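Local coordinates for protein exoribonuclease II, mitochondrial (Candida glabrata, PDB 6F3H) that degrades RNA from the 3' end as the exoribonuclease component of the mitochondrial RNA degradosome, probably by magnesium-dependent hydrolysis in its RNB domain, at residues A[373-378]-A[447-452]. The protein carries 1 engineered substitution. Numbering follows the deposited sequence.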
# COMPACT_ATOMS: atom_id res chain seq x y z
N GLN A 373 -14.89 -9.06 13.49
CA GLN A 373 -15.43 -10.09 12.61
C GLN A 373 -16.55 -10.86 13.29
O GLN A 373 -17.39 -11.44 12.60
CB GLN A 373 -14.34 -11.07 12.17
CG GLN A 373 -14.75 -11.94 10.98
CD GLN A 373 -14.51 -11.25 9.63
OE1 GLN A 373 -14.31 -10.03 9.58
NE2 GLN A 373 -14.53 -12.02 8.55
N LYS A 374 -16.61 -10.83 14.62
CA LYS A 374 -17.80 -11.32 15.31
C LYS A 374 -19.03 -10.48 14.95
O LYS A 374 -20.15 -10.98 14.93
CB LYS A 374 -17.56 -11.33 16.81
CG LYS A 374 -16.54 -12.38 17.27
CD LYS A 374 -16.87 -12.97 18.66
CE LYS A 374 -18.30 -13.52 18.74
NZ LYS A 374 -18.46 -14.52 19.85
N LEU A 375 -18.83 -9.19 14.67
CA LEU A 375 -19.91 -8.37 14.14
C LEU A 375 -20.18 -8.70 12.68
O LEU A 375 -21.33 -8.87 12.27
CB LEU A 375 -19.55 -6.90 14.29
CG LEU A 375 -20.44 -5.74 13.86
CD1 LEU A 375 -19.84 -4.42 14.31
CD2 LEU A 375 -20.53 -5.69 12.38
N TYR A 376 -19.12 -8.74 11.87
CA TYR A 376 -19.28 -8.95 10.44
C TYR A 376 -19.99 -10.25 10.13
O TYR A 376 -20.77 -10.32 9.18
CB TYR A 376 -17.91 -8.98 9.76
CG TYR A 376 -17.49 -7.66 9.20
CD1 TYR A 376 -17.87 -6.47 9.78
CD2 TYR A 376 -16.72 -7.61 8.04
CE1 TYR A 376 -17.47 -5.27 9.25
CE2 TYR A 376 -16.34 -6.41 7.49
CZ TYR A 376 -16.71 -5.24 8.09
OH TYR A 376 -16.30 -4.04 7.53
N ASP A 377 -19.71 -11.28 10.90
CA ASP A 377 -20.34 -12.57 10.64
C ASP A 377 -21.84 -12.51 10.84
O ASP A 377 -22.59 -13.19 10.14
CB ASP A 377 -19.72 -13.64 11.53
CG ASP A 377 -18.29 -13.94 11.14
OD1 ASP A 377 -17.89 -13.52 10.04
OD2 ASP A 377 -17.56 -14.57 11.95
N THR A 378 -22.31 -11.70 11.79
CA THR A 378 -23.73 -11.62 12.06
C THR A 378 -24.35 -10.32 11.58
O THR A 378 -25.51 -10.04 11.89
CB THR A 378 -24.02 -11.81 13.55
OG1 THR A 378 -25.37 -11.42 13.81
CG2 THR A 378 -23.08 -10.97 14.39
N SER A 447 -22.61 7.17 11.97
CA SER A 447 -23.11 6.53 13.18
C SER A 447 -23.00 5.02 13.13
O SER A 447 -23.10 4.37 14.18
CB SER A 447 -24.58 6.92 13.41
N ASP A 448 -22.78 4.44 11.95
CA ASP A 448 -22.93 3.01 11.72
C ASP A 448 -21.67 2.23 12.07
O ASP A 448 -20.56 2.62 11.70
CB ASP A 448 -23.31 2.74 10.26
CG ASP A 448 -23.59 1.27 9.98
OD1 ASP A 448 -22.67 0.43 10.17
OD2 ASP A 448 -24.72 0.94 9.55
N ASP A 449 -21.87 1.08 12.71
CA ASP A 449 -20.76 0.21 13.08
C ASP A 449 -20.09 -0.36 11.85
O ASP A 449 -18.90 -0.13 11.60
CB ASP A 449 -21.24 -0.95 13.96
CG ASP A 449 -21.64 -0.51 15.35
OD1 ASP A 449 -21.29 0.62 15.76
OD2 ASP A 449 -22.32 -1.32 16.02
N VAL A 450 -20.85 -1.10 11.05
CA VAL A 450 -20.27 -1.77 9.90
C VAL A 450 -19.58 -0.76 9.01
O VAL A 450 -18.57 -1.08 8.37
CB VAL A 450 -21.35 -2.57 9.16
CG1 VAL A 450 -20.77 -3.19 7.90
CG2 VAL A 450 -21.91 -3.62 10.08
N LEU A 451 -20.08 0.46 8.97
CA LEU A 451 -19.43 1.40 8.08
C LEU A 451 -18.12 1.90 8.66
O LEU A 451 -17.11 1.96 7.95
CB LEU A 451 -20.37 2.56 7.78
CG LEU A 451 -19.75 3.64 6.90
CD1 LEU A 451 -19.49 3.05 5.52
CD2 LEU A 451 -20.68 4.84 6.81
N ARG A 452 -18.12 2.24 9.94
CA ARG A 452 -16.88 2.67 10.58
C ARG A 452 -15.81 1.60 10.44
O ARG A 452 -14.65 1.90 10.12
CB ARG A 452 -17.12 2.93 12.06
CG ARG A 452 -17.91 4.14 12.46
CD ARG A 452 -17.90 4.21 14.00
NE ARG A 452 -17.78 2.88 14.65
CZ ARG A 452 -16.66 2.36 15.17
NH1 ARG A 452 -16.69 1.15 15.72
NH2 ARG A 452 -15.51 3.03 15.13
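L375 and Y376, neighbours on one helix, meet the first turn of another at D449 and V450, a worked example of two helices joined by a small apolar patch, with polar groups paired beside it. The methyls of L375 and V450 divide the apolar contact between them. L375 CD2 lies 3.4 Å from V450 CG2, while its other methyl, CD1, approaches D449 CB at 3.8 Å, so the leucine fork spans two successive residues. With V450 chi1 at 176°, CG1 stands opposite the backbone N and CG2 beside it, which turns the two methyls to different partners: CG2 to the leucine, CG1 obliquely to the tyrosine ring, 4.1 Å from Y376 CE1. D449, an exposed residue, meets the leucine through CB.

No hydrogen bond links the two segments directly; the polar order is local or passes through a third residue. D448 is the N-cap of the second helix, its OD1 accepting from L451 N at 2.9 Å, with the donor 43° out of the carboxylate plane. Y376 OH, in a buried side chain, is hydrogen-bonded to M470 O and to S454 OG. S454, one turn further along the same helix as V450, also bonds V450 O, so its OG ties the tyrosine hydroxyl to that helix.

P472 touches both Y376 and V450. The contact thus sets L375 and Y376 of helix 369-378 against the start of the RNB-domain helix 449-456, away from the magnesium site, with Q373 OE1 bonded to R457 just beyond that second helix.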